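Local atomic coordinates of outer surface protein (Borrelia burgdorferi, PDB entry 5IZT), a protein that is of unknown function but is an outer surface protein of the Lyme disease spirochaete, in the sequence family of the complement-regulator-acquiring BbCRASP-1. Residues L187-A190 against I191-K195; A300-E303 against I304-I308; E331-S334 against K335-I339; S387-E390 against A391-S394. One frame throughout, in Å; residues are numbered along the deposited sequence. Where two conformers were deposited one is given.

Contact 1: residues L187-A190 against I191-K195; sequences LIRA and ISEEK
R189 and E193 run side by side from successive turns of an alpha helix, 179-197, the first long helix of this all-helical fold, and both side chains point the same way. Their flat ends do not pair. R189 is modelled in two conformers; in the one described, the guanidinium and carboxylate planes stand 62° apart and R189 NE stays 4.9 Å from E193 OE2, too far for a salt bridge, though some attraction is possible. What does touch is methylene against carboxylate, R189 CG lying 3.9 Å from E193 OE2. E193 CG is anti to its own carbonyl carbon (chi1 -76°), which folds the start of the side chain back over the preceding turn and leaves CG 3.4 Å from R189 O. That same oxygen takes the backbone N-H of E193.

On the other side of the helix I191 uses a similar first torsion, and its CG1 comes 3.4 Å from L187 O, the acceptor of the I191 backbone N-H. L187 and I191 turn their branches into the protein, against L332 and L336 of helix 322-359 and I308, I304 and L301 of helix 280-316. E194 bends at chi2, and its OE2 also pairs with K197, one turn on. A water completes the arrangement: it donates to E194 OE2 at 2.9 Å and, weakly, to A190 O at 3.4 Å, the carbonyl oxygen that already accepts the backbone N-H of E194.

Contact 2: residues A300-E303 against I304-I308; sequences ALEE and INKKI
A300 and I304 meet through the carbonyl of A300: its oxygen accepts the I304 backbone N-H at 2.9 Å, and I304 CG1 lies 3.2 Å from the same A300 O. The methyl of A300 packs on I339 and Y392 of two other helices. One residue on, L301 offers its carbonyl to the N-H of N305, while its side chain leaves this turn for I191 and L336.

E302 has CG anti to the backbone N and then bends at chi2 (46°), bringing OE2 within 3.7 Å of K306 CG. Its side chain crosses that of K306 at about a right angle, but K306 bends at chi3 toward E303, leaving its NZ 6.5 Å from E302 OE2; the salt bridge of E302 OE1 goes instead to K195 of helix 179-197. All this lies on helix 280-316, from L301 on in the range predicted as coiled coil; in an alpha helix, i to i+3 and i to i+4 ion pairs can link successive turns.

E303 makes both kinds. The bend at chi2 (67°) lays its carboxylate along the helix, one oxygen toward each lysine. E303 OE2 receives K307 NZ at 2.9 Å, nearly in line with its C-O bond, the two side chains lying alongside each other. E303 OE1 holds K306 NZ more weakly at 3.1 Å, with K306 CE tucked in at 3.2 Å from E303 OE1. K307 NZ also pairs with the terminal carboxylate of M396.

Contact 3: residues E331-S334 against K335-I339; sequences ELKS and KLNQI
L336 N to L332 O, at 2.8 Å, is the shortest backbone bond here, and these two leucines face inward, L332 against L187 and I308, L336 against I191 and L301. Next along, K333 O accepts the backbone N-H of N337 at 2.9 Å, and the N337 side chain bends back over it: with CG anti to the carbonyl carbon (chi1 -76°), the amide carbon N337 CG sits 3.4 Å from K333 O. The nitrogen of that amide, N337 ND2, is also 4.3 Å from K333 CG, at the root of the lysine chain. K333 itself stays extended through all four torsions and runs away from the turn to E186, with which its NZ forms a salt bridge.

On another side K335 CG, folded back in the same manner, comes 3.3 Å from E331 O, the acceptor of the K335 N-H. The K335 chain then bends at chi2 and heads for S394 and I395 of helix 366-395. Q338 NE2 forms a probable hydrogen bond with S387 OG of that same helix. Leucines buried one turn apart with polar residues flanking them are the amphipathic pattern of a helix in a helical bundle, consistent with the coiled coil predicted here.

Contact 4: residues S387-E390 against A391-S394; sequences SVLE and AYIS
Four backbone bonds, each from the N-H of one residue to the carbonyl four before it, carry the alpha helix from S387 to S394. Over this frame the side chain of L389 meets two others. L389 CD1 lies 4.3 Å from Y392 CD2, at the edge of the ring and near its plane, so the methyl borders the ring and does not lie over a face. The same L389 CD1 is 4.2 Å from I393 CG1. I393 CG1 in turn lies 3.2 Å from L389 O, placed there by a chi1 of -62° that turns it back toward the preceding turn.

Helix 366-395 is the last of the bundle, and this piece is close to its end. A391 and V388 are buried, A391 against I339 of helix 322-359 and V388 against S296 of helix 280-316, and partly exposed Y392 packs on L299 and A300 of helix 280-316. E390 extends outward, its OE2 taking a hydrogen bond from Q386. At S394 the hydroxyl stands between the backbone N and the carbonyl carbon (chi1 81°), which lets S394 OG donate to A391 O at 2.8 Å, while S394 CB rests 3.4 Å from E390 O.

All four contacts are short runs of alpha helix, each about two turns or a little more, and together they sample four helices of one bundle, of which the pieces in contacts 1 and 4 do not meet. Contacts 2 and 3 lie between those two and each touches both. Contacts 1, 2 and 3 share an apolar centre: I191 CD1 is 3.7 Å from I304 CG2 and 3.8 Å from L336 CD1. Contact 2 is the most buried, with four buried residues of eight against two of eight in each of the others. The K195–E302 salt bridge joins contacts 1 and 2, while contact 2 alone has salt bridges across its own two segments.

Contact 1: residues L187-A190 against I191-K195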
# COMPACT_ATOMS: atom_id res chain seq x y z
N LEU A 187 -4.45 -2.80 -21.14
CA LEU A 187 -4.90 -2.50 -19.78
C LEU A 187 -5.12 -3.77 -18.97
O LEU A 187 -4.75 -3.84 -17.79
CB LEU A 187 -6.18 -1.66 -19.82
CG LEU A 187 -6.66 -1.13 -18.47
CD1 LEU A 187 -5.55 -0.33 -17.77
CD2 LEU A 187 -7.94 -0.30 -18.64
N ILE A 188 -5.70 -4.81 -19.59
CA ILE A 188 -5.86 -6.09 -18.91
C ILE A 188 -4.51 -6.66 -18.51
O ILE A 188 -4.33 -7.16 -17.39
CB ILE A 188 -6.65 -7.07 -19.81
CG1 ILE A 188 -8.09 -6.58 -20.00
CG2 ILE A 188 -6.62 -8.50 -19.24
CD1 ILE A 188 -8.82 -7.27 -21.12
N ARG A 189 -3.53 -6.59 -19.41
CA ARG A 189 -2.18 -7.05 -19.10
C ARG A 189 -1.57 -6.27 -17.94
O ARG A 189 -0.93 -6.85 -17.05
CB ARG A 189 -1.31 -6.92 -20.36
CG ARG A 189 -0.08 -7.81 -20.44
CD ARG A 189 0.43 -7.89 -21.89
NE ARG A 189 0.57 -6.57 -22.51
CZ ARG A 189 -0.25 -6.07 -23.44
NH1 ARG A 189 -1.27 -6.77 -23.89
NH2 ARG A 189 -0.02 -4.86 -23.93
N ALA A 190 -1.76 -4.95 -17.93
CA ALA A 190 -1.14 -4.13 -16.89
C ALA A 190 -1.70 -4.47 -15.51
O ALA A 190 -0.94 -4.54 -14.53
CB ALA A 190 -1.34 -2.65 -17.19
N ILE A 191 -3.01 -4.68 -15.42
CA ILE A 191 -3.64 -5.05 -14.15
C ILE A 191 -3.13 -6.41 -13.69
O ILE A 191 -2.81 -6.62 -12.51
CB ILE A 191 -5.17 -5.05 -14.30
CG1 ILE A 191 -5.71 -3.64 -14.57
CG2 ILE A 191 -5.84 -5.73 -13.09
CD1 ILE A 191 -5.61 -2.68 -13.38
N SER A 192 -3.08 -7.37 -14.62
CA SER A 192 -2.59 -8.71 -14.31
C SER A 192 -1.14 -8.67 -13.82
O SER A 192 -0.78 -9.38 -12.87
CB SER A 192 -2.72 -9.58 -15.55
OG SER A 192 -2.23 -10.89 -15.30
N GLU A 193 -0.30 -7.86 -14.46
CA GLU A 193 1.08 -7.72 -13.99
C GLU A 193 1.13 -7.17 -12.57
O GLU A 193 1.94 -7.62 -11.75
CB GLU A 193 1.87 -6.81 -14.93
CG GLU A 193 2.28 -7.46 -16.25
CD GLU A 193 2.92 -6.47 -17.21
OE1 GLU A 193 3.20 -5.32 -16.79
OE2 GLU A 193 3.13 -6.83 -18.39
N GLU A 194 0.27 -6.20 -12.25
CA GLU A 194 0.29 -5.61 -10.92
C GLU A 194 -0.28 -6.56 -9.87
O GLU A 194 0.26 -6.64 -8.75
CB GLU A 194 -0.47 -4.29 -10.92
CG GLU A 194 0.23 -3.22 -11.71
CD GLU A 194 1.61 -2.93 -11.15
OE1 GLU A 194 1.78 -2.96 -9.91
OE2 GLU A 194 2.52 -2.66 -11.95
N LYS A 195 -1.36 -7.28 -10.19
CA LYS A 195 -1.90 -8.26 -9.26
C LYS A 195 -0.85 -9.31 -8.92
O LYS A 195 -0.73 -9.72 -7.76
CB LYS A 195 -3.13 -8.95 -9.84
CG LYS A 195 -4.35 -8.07 -10.03
CD LYS A 195 -5.49 -8.85 -10.67
CE LYS A 195 -6.18 -9.77 -9.68
NZ LYS A 195 -7.05 -9.01 -8.74
O HOH W 1 1.66 -2.41 -14.67

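Contact 2: residues A300-E303 against I304-I308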
# COMPACT_ATOMS: atom_id res chain seq x y z
N ALA A 300 -8.55 -1.62 -5.83
CA ALA A 300 -8.70 -0.84 -7.05
C ALA A 300 -8.30 -1.65 -8.28
O ALA A 300 -8.92 -1.54 -9.34
CB ALA A 300 -7.88 0.45 -6.96
N LEU A 301 -7.26 -2.48 -8.16
CA LEU A 301 -6.90 -3.34 -9.28
C LEU A 301 -8.07 -4.24 -9.67
O LEU A 301 -8.46 -4.28 -10.85
CB LEU A 301 -5.67 -4.19 -8.92
CG LEU A 301 -4.38 -3.42 -8.65
CD1 LEU A 301 -3.35 -4.42 -8.17
CD2 LEU A 301 -3.88 -2.67 -9.90
N GLU A 302 -8.70 -4.90 -8.70
CA GLU A 302 -9.82 -5.78 -9.02
C GLU A 302 -11.01 -4.99 -9.56
O GLU A 302 -11.74 -5.49 -10.43
CB GLU A 302 -10.22 -6.61 -7.80
CG GLU A 302 -11.18 -7.76 -8.13
CD GLU A 302 -10.78 -8.58 -9.36
OE1 GLU A 302 -9.59 -8.96 -9.50
OE2 GLU A 302 -11.67 -8.86 -10.19
N GLU A 303 -11.25 -3.79 -9.03
CA GLU A 303 -12.37 -2.98 -9.52
C GLU A 303 -12.17 -2.57 -10.98
O GLU A 303 -13.13 -2.61 -11.77
CB GLU A 303 -12.52 -1.74 -8.62
CG GLU A 303 -13.80 -0.94 -8.85
CD GLU A 303 -15.06 -1.69 -8.47
OE1 GLU A 303 -15.03 -2.48 -7.49
OE2 GLU A 303 -16.09 -1.49 -9.15
N ILE A 304 -10.95 -2.19 -11.36
CA ILE A 304 -10.66 -1.86 -12.75
C ILE A 304 -10.90 -3.07 -13.64
O ILE A 304 -11.54 -2.97 -14.69
CB ILE A 304 -9.22 -1.33 -12.91
CG1 ILE A 304 -9.06 0.01 -12.19
CG2 ILE A 304 -8.84 -1.22 -14.39
CD1 ILE A 304 -7.62 0.50 -12.11
N ASN A 305 -10.39 -4.23 -13.22
CA ASN A 305 -10.62 -5.47 -13.97
C ASN A 305 -12.11 -5.73 -14.17
O ASN A 305 -12.55 -6.06 -15.28
CB ASN A 305 -9.97 -6.64 -13.21
CG ASN A 305 -9.38 -7.69 -14.13
OD1 ASN A 305 -9.09 -7.43 -15.29
ND2 ASN A 305 -9.21 -8.90 -13.60
N LYS A 306 -12.91 -5.56 -13.10
CA LYS A 306 -14.35 -5.79 -13.21
C LYS A 306 -15.00 -4.80 -14.18
O LYS A 306 -15.89 -5.17 -14.96
CB LYS A 306 -15.02 -5.65 -11.84
CG LYS A 306 -14.70 -6.76 -10.85
CD LYS A 306 -15.61 -6.68 -9.62
CE LYS A 306 -15.47 -5.35 -8.89
NZ LYS A 306 -16.50 -5.18 -7.82
N LYS A 307 -14.60 -3.52 -14.11
CA LYS A 307 -15.19 -2.51 -14.99
C LYS A 307 -14.85 -2.75 -16.45
O LYS A 307 -15.69 -2.50 -17.33
CB LYS A 307 -14.73 -1.12 -14.55
CG LYS A 307 -15.45 -0.66 -13.27
CD LYS A 307 -16.96 -0.64 -13.52
CE LYS A 307 -17.70 0.29 -12.57
NZ LYS A 307 -17.73 -0.27 -11.20
N ILE A 308 -13.64 -3.21 -16.73
CA ILE A 308 -13.27 -3.54 -18.11
C ILE A 308 -14.23 -4.56 -18.68
O ILE A 308 -14.70 -4.42 -19.81
CB ILE A 308 -11.82 -4.05 -18.17
CG1 ILE A 308 -10.83 -2.93 -17.83
CG2 ILE A 308 -11.53 -4.65 -19.54
CD1 ILE A 308 -9.43 -3.43 -17.76

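Contact 3: residues E331-S334 against K335-I339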
# COMPACT_ATOMS: atom_id res chain seq x y z
N GLU A 331 -9.88 6.38 -19.29
CA GLU A 331 -10.13 6.83 -17.92
C GLU A 331 -9.67 5.79 -16.91
O GLU A 331 -9.06 6.14 -15.88
CB GLU A 331 -11.61 7.16 -17.73
CG GLU A 331 -11.98 8.53 -18.29
CD GLU A 331 -13.48 8.75 -18.48
OE1 GLU A 331 -14.29 7.98 -17.92
OE2 GLU A 331 -13.84 9.72 -19.20
N LEU A 332 -9.94 4.51 -17.17
CA LEU A 332 -9.49 3.47 -16.25
C LEU A 332 -7.97 3.42 -16.19
O LEU A 332 -7.39 3.22 -15.11
CB LEU A 332 -10.06 2.11 -16.68
CG LEU A 332 -11.58 1.92 -16.48
CD1 LEU A 332 -12.08 0.61 -17.08
CD2 LEU A 332 -11.89 1.96 -15.00
N LYS A 333 -7.31 3.59 -17.33
CA LYS A 333 -5.85 3.61 -17.35
C LYS A 333 -5.30 4.82 -16.60
O LYS A 333 -4.27 4.71 -15.91
CB LYS A 333 -5.35 3.57 -18.80
CG LYS A 333 -3.83 3.69 -18.95
CD LYS A 333 -3.44 3.42 -20.39
CE LYS A 333 -1.98 3.76 -20.66
NZ LYS A 333 -1.71 3.76 -22.13
N SER A 334 -5.95 5.98 -16.72
CA SER A 334 -5.53 7.13 -15.93
C SER A 334 -5.64 6.84 -14.43
O SER A 334 -4.76 7.22 -13.64
CB SER A 334 -6.36 8.35 -16.30
OG SER A 334 -6.08 9.43 -15.44
N LYS A 335 -6.72 6.16 -14.03
CA LYS A 335 -6.91 5.81 -12.62
C LYS A 335 -5.89 4.77 -12.17
O LYS A 335 -5.40 4.82 -11.04
CB LYS A 335 -8.33 5.29 -12.38
CG LYS A 335 -9.44 6.31 -12.65
CD LYS A 335 -9.28 7.58 -11.84
CE LYS A 335 -10.35 8.59 -12.21
NZ LYS A 335 -9.92 10.00 -11.94
N LEU A 336 -5.55 3.82 -13.05
CA LEU A 336 -4.48 2.87 -12.72
C LEU A 336 -3.15 3.61 -12.51
O LEU A 336 -2.44 3.34 -11.54
CB LEU A 336 -4.34 1.81 -13.81
CG LEU A 336 -3.16 0.85 -13.61
CD1 LEU A 336 -3.28 0.08 -12.28
CD2 LEU A 336 -2.99 -0.12 -14.76
N ASN A 337 -2.82 4.55 -13.39
CA ASN A 337 -1.58 5.31 -13.25
C ASN A 337 -1.54 6.08 -11.94
O ASN A 337 -0.47 6.21 -11.32
CB ASN A 337 -1.41 6.28 -14.41
CG ASN A 337 -0.98 5.60 -15.68
OD1 ASN A 337 -0.45 4.49 -15.64
ND2 ASN A 337 -1.20 6.25 -16.80
N GLN A 338 -2.68 6.61 -11.51
CA GLN A 338 -2.75 7.38 -10.28
C GLN A 338 -2.51 6.50 -9.06
O GLN A 338 -1.77 6.89 -8.16
CB GLN A 338 -4.09 8.09 -10.18
CG GLN A 338 -4.31 8.72 -8.81
CD GLN A 338 -5.37 9.79 -8.81
OE1 GLN A 338 -6.00 10.06 -9.83
NE2 GLN A 338 -5.57 10.40 -7.65
N ILE A 339 -3.13 5.31 -8.99
CA ILE A 339 -2.91 4.47 -7.81
C ILE A 339 -1.49 3.94 -7.80
O ILE A 339 -0.87 3.81 -6.74
CB ILE A 339 -3.95 3.33 -7.72
CG1 ILE A 339 -3.80 2.31 -8.84
CG2 ILE A 339 -5.36 3.88 -7.74
CD1 ILE A 339 -4.72 1.06 -8.68

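Contact 4: residues S387-E390 against A391-S394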
# COMPACT_ATOMS: atom_id res chain seq x y z
N SER A 387 -5.06 9.60 -1.46
CA SER A 387 -5.16 9.72 -2.91
C SER A 387 -5.48 8.38 -3.55
O SER A 387 -6.24 8.31 -4.52
CB SER A 387 -3.87 10.29 -3.49
OG SER A 387 -4.02 10.55 -4.87
N VAL A 388 -4.88 7.30 -3.04
CA VAL A 388 -5.19 5.97 -3.58
C VAL A 388 -6.65 5.63 -3.31
O VAL A 388 -7.37 5.13 -4.18
CB VAL A 388 -4.25 4.90 -3.00
CG1 VAL A 388 -4.68 3.51 -3.47
CG2 VAL A 388 -2.80 5.15 -3.44
N LEU A 389 -7.11 5.94 -2.09
CA LEU A 389 -8.50 5.72 -1.70
C LEU A 389 -9.47 6.49 -2.59
O LEU A 389 -10.50 5.96 -3.03
CB LEU A 389 -8.68 6.12 -0.24
CG LEU A 389 -10.11 6.03 0.28
CD1 LEU A 389 -10.55 4.58 0.17
CD2 LEU A 389 -10.22 6.54 1.72
N GLU A 390 -9.18 7.77 -2.85
CA GLU A 390 -10.06 8.56 -3.70
C GLU A 390 -10.09 8.02 -5.12
O GLU A 390 -11.15 7.98 -5.76
CB GLU A 390 -9.64 10.03 -3.67
CG GLU A 390 -9.90 10.69 -2.32
CD GLU A 390 -9.35 12.10 -2.21
OE1 GLU A 390 -8.76 12.60 -3.20
OE2 GLU A 390 -9.50 12.71 -1.13
N ALA A 391 -8.95 7.58 -5.64
CA ALA A 391 -8.95 6.97 -6.97
C ALA A 391 -9.78 5.69 -6.98
O ALA A 391 -10.57 5.46 -7.90
CB ALA A 391 -7.52 6.69 -7.42
N TYR A 392 -9.61 4.86 -5.96
CA TYR A 392 -10.41 3.64 -5.84
C TYR A 392 -11.89 3.95 -5.84
O TYR A 392 -12.65 3.35 -6.61
CB TYR A 392 -9.98 2.87 -4.59
CG TYR A 392 -10.93 1.76 -4.20
CD1 TYR A 392 -11.22 0.73 -5.08
CD2 TYR A 392 -11.42 1.67 -2.92
CE1 TYR A 392 -12.07 -0.30 -4.72
CE2 TYR A 392 -12.25 0.63 -2.54
CZ TYR A 392 -12.56 -0.35 -3.45
OH TYR A 392 -13.39 -1.38 -3.05
N ILE A 393 -12.33 4.88 -4.99
CA ILE A 393 -13.74 5.23 -4.94
C ILE A 393 -14.23 5.72 -6.30
O ILE A 393 -15.34 5.39 -6.74
CB ILE A 393 -13.99 6.29 -3.86
CG1 ILE A 393 -13.62 5.75 -2.46
CG2 ILE A 393 -15.44 6.81 -3.93
CD1 ILE A 393 -14.40 4.55 -2.03
N SER A 394 -13.40 6.50 -6.99
CA SER A 394 -13.84 7.08 -8.26
C SER A 394 -14.03 6.03 -9.35
O SER A 394 -14.74 6.29 -10.33
CB SER A 394 -12.83 8.13 -8.73
OG SER A 394 -11.72 7.52 -9.36